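Local coordinates for EvpC (Edwardsiella tarda, PDB 3EAA), which is a secreted Hcp-family protein of the type VI secretion system that assembles as a hexamer and probably forms part of its tube, at residues S55-T60 with I126-K131; F95-Y100 with W135-Q140. All coordinates share one frame; numbering follows the deposited sequence.

Contact 1 of 2, residues S55-T60 with I126-K131; sequences SVLRVT and IDFAYK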
ATOM      1  N   SER A  55       5.258  -1.429  24.747  1.00 19.65           N
ATOM      2  CA  SER A  55       4.897  -2.389  23.725  1.00 25.25           C
ATOM      3  C   SER A  55       5.435  -3.782  23.809  1.00 22.22           C
ATOM      4  O   SER A  55       6.379  -4.021  24.459  1.00 21.71           O
ATOM      5  CB  SER A  55       5.100  -1.835  22.326  1.00 16.36           C
ATOM      6  OG  SER A  55       6.299  -2.210  21.788  1.00 17.23           O
ATOM      7  N   VAL A  56       4.801  -4.723  23.156  1.00 18.59           N
ATOM      8  CA  VAL A  56       5.362  -6.055  23.136  1.00 16.48           C
ATOM      9  C   VAL A  56       6.693  -5.982  22.408  1.00 17.66           C
ATOM     10  O   VAL A  56       6.965  -5.011  21.694  1.00 20.54           O
ATOM     11  CB  VAL A  56       4.415  -7.022  22.426  1.00 14.93           C
ATOM     12  CG1 VAL A  56       4.928  -8.430  22.529  1.00 17.58           C
ATOM     13  CG2 VAL A  56       3.027  -6.926  23.037  1.00 12.09           C
ATOM     14  N   LEU A  57       7.533  -6.989  22.614  1.00 16.77           N
ATOM     15  CA  LEU A  57       8.768  -7.113  21.856  1.00 17.52           C
ATOM     16  C   LEU A  57       8.496  -8.084  20.731  1.00 20.81           C
ATOM     17  O   LEU A  57       7.912  -9.139  20.955  1.00 24.69           O
ATOM     18  CB  LEU A  57       9.883  -7.658  22.736  1.00 18.01           C
ATOM     19  CG  LEU A  57      11.145  -8.101  21.998  1.00 16.39           C
ATOM     20  CD1 LEU A  57      12.076  -6.932  21.763  1.00 21.29           C
ATOM     21  CD2 LEU A  57      11.864  -9.180  22.776  1.00 15.36           C
ATOM     22  N   ARG A  58       8.895  -7.727  19.517  1.00 23.08           N
ATOM     23  CA  ARG A  58       8.625  -8.577  18.364  1.00 23.19           C
ATOM     24  C   ARG A  58       9.891  -9.203  17.837  1.00 21.03           C
ATOM     25  O   ARG A  58      10.701  -8.557  17.179  1.00 25.32           O
ATOM     26  CB  ARG A  58       7.971  -7.787  17.238  1.00 26.72           C
ATOM     27  CG  ARG A  58       6.575  -7.338  17.536  1.00 35.95           C
ATOM     28  CD  ARG A  58       5.865  -6.955  16.273  1.00 35.38           C
ATOM     29  NE  ARG A  58       5.273  -8.105  15.606  1.00 23.87           N
ATOM     30  CZ  ARG A  58       4.319  -7.996  14.690  1.00 57.51           C
ATOM     31  NH1 ARG A  58       3.873  -6.792  14.355  1.00 67.40           N
ATOM     32  NH2 ARG A  58       3.809  -9.077  14.111  1.00 57.16           N
ATOM     33  N   VAL A  59      10.049 -10.483  18.094  1.00 14.80           N
ATOM     34  CA  VAL A  59      11.268 -11.135  17.685  1.00 17.30           C
ATOM     35  C   VAL A  59      11.110 -11.795  16.327  1.00 12.34           C
ATOM     36  O   VAL A  59      10.052 -12.307  15.997  1.00 14.93           O
ATOM     37  CB  VAL A  59      11.743 -12.124  18.758  1.00 16.17           C
ATOM     38  CG1 VAL A  59      12.555 -13.252  18.139  1.00 19.91           C
ATOM     39  CG2 VAL A  59      12.547 -11.380  19.795  1.00 13.90           C
ATOM     40  N   THR A  60      12.171 -11.756  15.534  1.00 11.54           N
ATOM     41  CA  THR A  60      12.213 -12.508  14.292  1.00 20.17           C
ATOM     42  C   THR A  60      13.406 -13.460  14.303  1.00 16.64           C
ATOM     43  O   THR A  60      14.496 -13.091  14.728  1.00 13.75           O
ATOM     44  CB  THR A  60      12.279 -11.587  13.060  1.00 19.11           C
ATOM     45  OG1 THR A  60      11.174 -10.682  13.089  1.00 33.32           O
ATOM     46  CG2 THR A  60      12.205 -12.396  11.784  1.00 22.38           C
ATOM     47  N   ILE A 126       7.799 -13.898  16.730  1.00  8.90           N
ATOM     48  CA  ILE A 126       7.271 -14.091  18.073  1.00 12.06           C
ATOM     49  C   ILE A 126       7.037 -12.793  18.847  1.00 19.54           C
ATOM     50  O   ILE A 126       7.896 -11.906  18.899  1.00 17.50           O
ATOM     51  CB  ILE A 126       8.188 -14.982  18.929  1.00 11.32           C
ATOM     52  CG1 ILE A 126       8.524 -16.277  18.203  1.00 10.71           C
ATOM     53  CG2 ILE A 126       7.525 -15.286  20.255  1.00 22.03           C
ATOM     54  CD1 ILE A 126       9.753 -16.182  17.368  1.00 21.61           C
ATOM     55  N   ASP A 127       5.867 -12.698  19.469  1.00 16.54           N
ATOM     56  CA  ASP A 127       5.552 -11.560  20.309  1.00 15.43           C
ATOM     57  C   ASP A 127       5.628 -11.945  21.778  1.00 20.24           C
ATOM     58  O   ASP A 127       4.954 -12.870  22.235  1.00 21.38           O
ATOM     59  CB  ASP A 127       4.183 -10.977  19.952  1.00 16.13           C
ATOM     60  CG  ASP A 127       4.225 -10.119  18.690  1.00 20.83           C
ATOM     61  OD1 ASP A 127       5.239 -10.174  17.965  1.00 24.30           O
ATOM     62  OD2 ASP A 127       3.253  -9.372  18.430  1.00 32.95           O
ATOM     63  N   PHE A 128       6.471 -11.223  22.504  1.00 23.38           N
ATOM     64  CA  PHE A 128       6.718 -11.479  23.906  1.00 14.95           C
ATOM     65  C   PHE A 128       6.081 -10.418  24.787  1.00 22.21           C
ATOM     66  O   PHE A 128       6.537  -9.273  24.824  1.00 21.57           O
ATOM     67  CB  PHE A 128       8.212 -11.496  24.160  1.00 12.55           C
ATOM     68  CG  PHE A 128       8.895 -12.729  23.668  1.00 14.21           C
ATOM     69  CD1 PHE A 128       9.705 -12.682  22.561  1.00 14.17           C
ATOM     70  CD2 PHE A 128       8.744 -13.931  24.330  1.00 16.08           C
ATOM     71  CE1 PHE A 128      10.350 -13.811  22.114  1.00 16.79           C
ATOM     72  CE2 PHE A 128       9.388 -15.059  23.893  1.00 13.07           C
ATOM     73  CZ  PHE A 128      10.194 -15.003  22.781  1.00  8.67           C
ATOM     74  N   ALA A 129       5.014 -10.797  25.486  1.00 18.78           N
ATOM     75  CA  ALA A 129       4.417  -9.923  26.492  1.00 19.49           C
ATOM     76  C   ALA A 129       5.177 -10.042  27.822  1.00 16.24           C
ATOM     77  O   ALA A 129       5.765 -11.083  28.110  1.00 12.83           O
ATOM     78  CB  ALA A 129       2.956 -10.253  26.669  1.00 13.20           C
ATOM     79  N   TYR A 130       5.172  -8.977  28.622  1.00 13.76           N
ATOM     80  CA  TYR A 130       5.984  -8.932  29.844  1.00 18.16           C
ATOM     81  C   TYR A 130       5.407  -8.038  30.949  1.00 20.58           C
ATOM     82  O   TYR A 130       4.327  -7.473  30.806  1.00 24.54           O
ATOM     83  CB  TYR A 130       7.428  -8.511  29.514  1.00 19.49           C
ATOM     84  CG  TYR A 130       7.557  -7.230  28.705  1.00 17.34           C
ATOM     85  CD1 TYR A 130       7.160  -7.174  27.370  1.00 16.91           C
ATOM     86  CD2 TYR A 130       8.094  -6.083  29.273  1.00 18.02           C
ATOM     87  CE1 TYR A 130       7.284  -6.011  26.641  1.00 19.23           C
ATOM     88  CE2 TYR A 130       8.223  -4.918  28.547  1.00 16.56           C
ATOM     89  CZ  TYR A 130       7.816  -4.888  27.236  1.00 21.16           C
ATOM     90  OH  TYR A 130       7.946  -3.719  26.522  1.00 21.72           O
ATOM     91  N   LYS A 131       6.130  -7.925  32.059  1.00 19.74           N
ATOM     92  CA  LYS A 131       5.703  -7.067  33.160  1.00 17.23           C
ATOM     93  C   LYS A 131       6.711  -5.959  33.422  1.00 24.69           C
ATOM     94  O   LYS A 131       6.331  -4.825  33.711  1.00 25.26           O
ATOM     95  CB  LYS A 131       5.495  -7.875  34.442  1.00 18.82           C
ATOM     96  CG  LYS A 131       4.180  -8.634  34.500  1.00 22.85           C
ATOM     97  CD  LYS A 131       2.993  -7.694  34.465  1.00 24.20           C
ATOM     98  CE  LYS A 131       1.708  -8.447  34.748  1.00 31.62           C
ATOM     99  NZ  LYS A 131       0.508  -7.588  34.595  1.00 31.47           N
TER

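Contact 2 of 2, residues F95-Y100 with W135-Q140; sequences FAFCIY and WEYVPQ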
ATOM      1  N   PHE A  95      31.213  -7.646  22.383  1.00 38.60           N
ATOM      2  CA  PHE A  95      30.468  -7.381  23.608  1.00 33.82           C
ATOM      3  C   PHE A  95      29.075  -6.813  23.319  1.00 31.40           C
ATOM      4  O   PHE A  95      28.782  -6.342  22.218  1.00 23.68           O
ATOM      5  CB  PHE A  95      31.240  -6.432  24.518  1.00 30.42           C
ATOM      6  CG  PHE A  95      31.379  -5.052  23.964  1.00 29.01           C
ATOM      7  CD1 PHE A  95      30.483  -4.064  24.312  1.00 21.12           C
ATOM      8  CD2 PHE A  95      32.403  -4.744  23.087  1.00 33.35           C
ATOM      9  CE1 PHE A  95      30.604  -2.801  23.804  1.00 24.39           C
ATOM     10  CE2 PHE A  95      32.531  -3.481  22.579  1.00 27.23           C
ATOM     11  CZ  PHE A  95      31.630  -2.506  22.936  1.00 32.75           C
ATOM     12  N   ALA A  96      28.217  -6.864  24.326  1.00 25.31           N
ATOM     13  CA  ALA A  96      26.843  -6.428  24.172  1.00 26.30           C
ATOM     14  C   ALA A  96      26.709  -4.946  24.477  1.00 21.89           C
ATOM     15  O   ALA A  96      26.816  -4.523  25.622  1.00 21.02           O
ATOM     16  CB  ALA A  96      25.938  -7.238  25.069  1.00 21.94           C
ATOM     17  N   PHE A  97      26.460  -4.155  23.445  1.00 19.44           N
ATOM     18  CA  PHE A  97      26.385  -2.717  23.617  1.00 19.54           C
ATOM     19  C   PHE A  97      24.983  -2.327  24.004  1.00 16.77           C
ATOM     20  O   PHE A  97      24.670  -1.154  24.172  1.00 22.39           O
ATOM     21  CB  PHE A  97      26.804  -2.005  22.334  1.00 15.78           C
ATOM     22  CG  PHE A  97      26.046  -2.451  21.131  1.00 19.49           C
ATOM     23  CD1 PHE A  97      24.928  -1.765  20.712  1.00 26.03           C
ATOM     24  CD2 PHE A  97      26.443  -3.566  20.421  1.00 28.48           C
ATOM     25  CE1 PHE A  97      24.227  -2.176  19.603  1.00 20.50           C
ATOM     26  CE2 PHE A  97      25.740  -3.988  19.307  1.00 19.63           C
ATOM     27  CZ  PHE A  97      24.634  -3.290  18.902  1.00 17.00           C
ATOM     28  N   CYS A  98      24.131  -3.324  24.149  1.00 16.52           N
ATOM     29  CA  CYS A  98      22.762  -3.077  24.564  1.00 19.99           C
ATOM     30  C   CYS A  98      22.192  -4.306  25.222  1.00 16.37           C
ATOM     31  O   CYS A  98      22.077  -5.355  24.597  1.00 24.10           O
ATOM     32  CB  CYS A  98      21.897  -2.707  23.368  1.00 22.95           C
ATOM     33  SG  CYS A  98      20.213  -2.328  23.845  1.00 25.83           S
ATOM     34  N   ILE A  99      21.837  -4.182  26.491  1.00 15.98           N
ATOM     35  CA  ILE A  99      21.366  -5.344  27.230  1.00 21.03           C
ATOM     36  C   ILE A  99      19.967  -5.115  27.750  1.00 20.55           C
ATOM     37  O   ILE A  99      19.761  -4.330  28.660  1.00 23.05           O
ATOM     38  CB  ILE A  99      22.283  -5.689  28.415  1.00 25.18           C
ATOM     39  CG1 ILE A  99      23.737  -5.832  27.947  1.00 21.74           C
ATOM     40  CG2 ILE A  99      21.791  -6.957  29.120  1.00 23.54           C
ATOM     41  CD1 ILE A  99      24.458  -4.490  27.737  1.00 21.53           C
ATOM     42  N   TYR A 100      19.005  -5.810  27.164  1.00 23.60           N
ATOM     43  CA  TYR A 100      17.622  -5.668  27.582  1.00 23.62           C
ATOM     44  C   TYR A 100      17.281  -6.781  28.543  1.00 15.72           C
ATOM     45  O   TYR A 100      17.838  -7.863  28.451  1.00 17.27           O
ATOM     46  CB  TYR A 100      16.688  -5.708  26.380  1.00 23.20           C
ATOM     47  CG  TYR A 100      16.213  -4.350  25.944  1.00 20.88           C
ATOM     48  CD1 TYR A 100      16.790  -3.699  24.856  1.00 25.97           C
ATOM     49  CD2 TYR A 100      15.175  -3.719  26.616  1.00 22.84           C
ATOM     50  CE1 TYR A 100      16.342  -2.447  24.449  1.00 17.05           C
ATOM     51  CE2 TYR A 100      14.718  -2.471  26.218  1.00 34.83           C
ATOM     52  CZ  TYR A 100      15.307  -1.837  25.136  1.00 28.81           C
ATOM     53  OH  TYR A 100      14.855  -0.594  24.750  1.00 20.03           O
ATOM     54  N   TRP A 135      16.877  -1.165  30.199  1.00 34.17           N
ATOM     55  CA  TRP A 135      17.592  -0.848  28.956  1.00 31.85           C
ATOM     56  C   TRP A 135      19.067  -1.257  28.930  1.00 24.12           C
ATOM     57  O   TRP A 135      19.426  -2.213  28.253  1.00 27.37           O
ATOM     58  CB  TRP A 135      17.486   0.629  28.558  1.00 28.36           C
ATOM     59  CG  TRP A 135      16.346   1.400  29.120  1.00 19.37           C
ATOM     60  CD1 TRP A 135      16.416   2.625  29.713  1.00 22.55           C
ATOM     61  CD2 TRP A 135      14.967   1.024  29.135  1.00 17.49           C
ATOM     62  NE1 TRP A 135      15.170   3.034  30.103  1.00 24.19           N
ATOM     63  CE2 TRP A 135      14.265   2.076  29.763  1.00 23.32           C
ATOM     64  CE3 TRP A 135      14.262  -0.089  28.685  1.00 30.28           C
ATOM     65  CZ2 TRP A 135      12.881   2.038  29.950  1.00 18.77           C
ATOM     66  CZ3 TRP A 135      12.881  -0.121  28.874  1.00 28.47           C
ATOM     67  CH2 TRP A 135      12.211   0.938  29.501  1.00 25.11           C
ATOM     68  N   GLU A 136      19.917  -0.511  29.631  1.00 17.97           N
ATOM     69  CA  GLU A 136      21.369  -0.753  29.606  1.00 15.66           C
ATOM     70  C   GLU A 136      21.988  -0.648  28.214  1.00 17.25           C
ATOM     71  O   GLU A 136      21.688  -1.435  27.313  1.00 17.16           O
ATOM     72  CB  GLU A 136      21.725  -2.116  30.190  1.00 27.63           C
ATOM     73  CG  GLU A 136      21.376  -2.318  31.641  1.00 31.30           C
ATOM     74  CD  GLU A 136      22.016  -3.572  32.197  1.00 29.07           C
ATOM     75  OE1 GLU A 136      22.964  -4.075  31.563  1.00 25.80           O
ATOM     76  OE2 GLU A 136      21.582  -4.053  33.265  1.00 54.68           O
ATOM     77  N   TYR A 137      22.877   0.322  28.065  1.00 18.28           N
ATOM     78  CA  TYR A 137      23.618   0.535  26.834  1.00 14.33           C
ATOM     79  C   TYR A 137      25.104   0.687  27.158  1.00 28.51           C
ATOM     80  O   TYR A 137      25.469   1.125  28.250  1.00 29.86           O
ATOM     81  CB  TYR A 137      23.126   1.813  26.164  1.00 18.38           C
ATOM     82  CG  TYR A 137      23.970   2.278  24.990  1.00 27.99           C
ATOM     83  CD1 TYR A 137      23.740   1.779  23.716  1.00 29.27           C
ATOM     84  CD2 TYR A 137      24.977   3.227  25.152  1.00 17.44           C
ATOM     85  CE1 TYR A 137      24.488   2.196  22.638  1.00 29.15           C
ATOM     86  CE2 TYR A 137      25.736   3.651  24.076  1.00 26.95           C
ATOM     87  CZ  TYR A 137      25.484   3.131  22.813  1.00 32.32           C
ATOM     88  OH  TYR A 137      26.222   3.531  21.713  1.00 20.78           O
ATOM     89  N   VAL A 138      25.959   0.340  26.206  1.00 21.97           N
ATOM     90  CA  VAL A 138      27.395   0.505  26.373  1.00 20.85           C
ATOM     91  C   VAL A 138      28.014   1.072  25.102  1.00 25.98           C
ATOM     92  O   VAL A 138      27.906   0.461  24.040  1.00 34.99           O
ATOM     93  CB  VAL A 138      28.077  -0.839  26.695  1.00 23.42           C
ATOM     94  CG1 VAL A 138      29.578  -0.702  26.662  1.00 23.95           C
ATOM     95  CG2 VAL A 138      27.627  -1.354  28.052  1.00 35.75           C
ATOM     96  N   PRO A 139      28.661   2.246  25.203  1.00 21.86           N
ATOM     97  CA  PRO A 139      29.442   2.869  24.128  1.00 22.27           C
ATOM     98  C   PRO A 139      30.641   2.013  23.728  1.00 32.18           C
ATOM     99  O   PRO A 139      30.949   1.029  24.406  1.00 34.62           O
ATOM    100  CB  PRO A 139      29.938   4.163  24.775  1.00 19.53           C
ATOM    101  CG  PRO A 139      29.827   3.907  26.230  1.00 26.12           C
ATOM    102  CD  PRO A 139      28.567   3.145  26.358  1.00 25.64           C
ATOM    103  N   GLN A 140      31.315   2.392  22.646  1.00 29.28           N
ATOM    104  CA  GLN A 140      32.493   1.663  22.182  1.00 27.43           C
ATOM    105  C   GLN A 140      33.610   2.634  21.800  1.00 29.97           C
ATOM    106  O   GLN A 140      33.389   3.590  21.052  1.00 30.21           O
ATOM    107  CB  GLN A 140      32.132   0.762  20.994  1.00 36.59           C
ATOM    108  CG  GLN A 140      33.189  -0.274  20.613  1.00 37.98           C
ATOM    109  CD  GLN A 140      32.775  -1.141  19.422  1.00 35.98           C
ATOM    110  OE1 GLN A 140      33.125  -2.322  19.339  1.00 30.79           O
ATOM    111  NE2 GLN A 140      32.025  -0.554  18.494  1.00 37.52           N
TER

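Contact 1 of 2, residues S55-T60 with I126-K131
Leu57 and Phe128, Arg58 and Asp127, and Val59 and Ile126 face each other as antiparallel partners, the short strands 57-60 and 126-129 running 149° apart with their axes 4.8 Å from each other. The Leu57 and Val59 pairs are hydrogen-bonded. Phe128 N reaches Leu57 O at 3.0 Å, and the return bond from Leu57 N to Phe128 O is weak. Val59 N to Ile126 O and Ile126 N to Val59 O close the other ring. Leu57, Val59, Ile126 and Phe128 share one buried face. Phe128 CD1 lies 4.1 Å from Leu57 CD2, and the edge of the ring at CE1 meets Val59 CB. Ile126 CG2 sits over one ring face, and its CD1 lies beside Val59 CG1.

These are the two middle strands of the smaller antiparallel sheet in the Hcp barrel. Strand 105-113 flanks 126-129, and Leu83 of strand 80-88 touches both Leu57 and Phe128.

Arg58 and Asp127 lie side by side on the other face. Arg58 NE meets Asp127 OD1 at 3.1 Å in a salt bridge whose hydrogen bond is bent and weak. The guanidinium and carboxylate planes are 88° apart, and OD2 lies over one guanidinium face. Past the strand end, Tyr130 OH donates to Ser55 O at 2.6 Å, in the carbonyl plane. Its chi1 of 52° sets CG between the backbone N and carbonyl carbon and brings the ring back to Ser55. The same hydroxyl also bonds Trp32 NE1. Ser55 OG turns to Val56 O.

Contact 2 of 2, residues F95-Y100 with W135-Q140
Trp135 meets Tyr100 at one end of two segments that run in nearly opposite directions. Trp135 CE3 touches Tyr100 CE2 at 3.5 Å. The rings meet rim to rim with planes at 64°, while Trp135 CA lies over one face of the tyrosine. The indole NE1 bonds Ser72 OG of the third subunit, and Trp32 of the same chain touches both rings.

Glu136 O accepts a hydrogen bond from Ile99 N at 2.9 Å. The Glu136 side chain crosses Ile99, with OE1 3.6 Å from Ile99 CB. The same OE1 forms a salt bridge with Lys149.

Tyr137 is bridged to Cys98 through the backbone. Its ring lies against Phe97 O, and its CE1 comes to the edge of the Phe97 ring. Asp64 of the third subunit packs on Tyr137.

Val138 N donates to Phe97 O at 2.8 Å, from 50° above the carbonyl plane. Val138 CG1, anti to the backbone N (chi1 172°), reaches Phe95 CE1 at 3.7 Å.

Gln140 lays its extended chain across Phe95. CG lies 3.6 Å from Phe95 CZ, CB is at the ring edge in plane, and the amide stands steeply to the ring.

Beyond strand 132-134 the chain keeps beside strand 96-102 of the larger sheet of the Hcp barrel as far as the corner at Phe97. One bridge and two backbone hydrogen bonds fix the middle, and aromatic and aliphatic contacts hold both ends. The indole and the Glu136 carboxylate take their polar partners outside the two segments, so the contact couples this edge of strand 96-102 and the chain beside it to Lys149 and to the third subunit.

Contact 1 lies near the chain centre and is mostly buried. Contact 2 is farther out and partly buried, and the two centres are about 19 Å apart. They belong to different sheets: contact 1 joins inner strands of the smaller sheet, contact 2 a strand of the larger sheet to the chain following strand 132-134. Their segments alternate along the sequence, so the chain passes between the two sheets. Contact 1 has the fuller backbone ladder and an ion pair across it. Contact 2 has a single bridge and leans more on aromatic rings. Trp32 touches both. Each also reaches another subunit, the second at contact 1 and the third at contact 2.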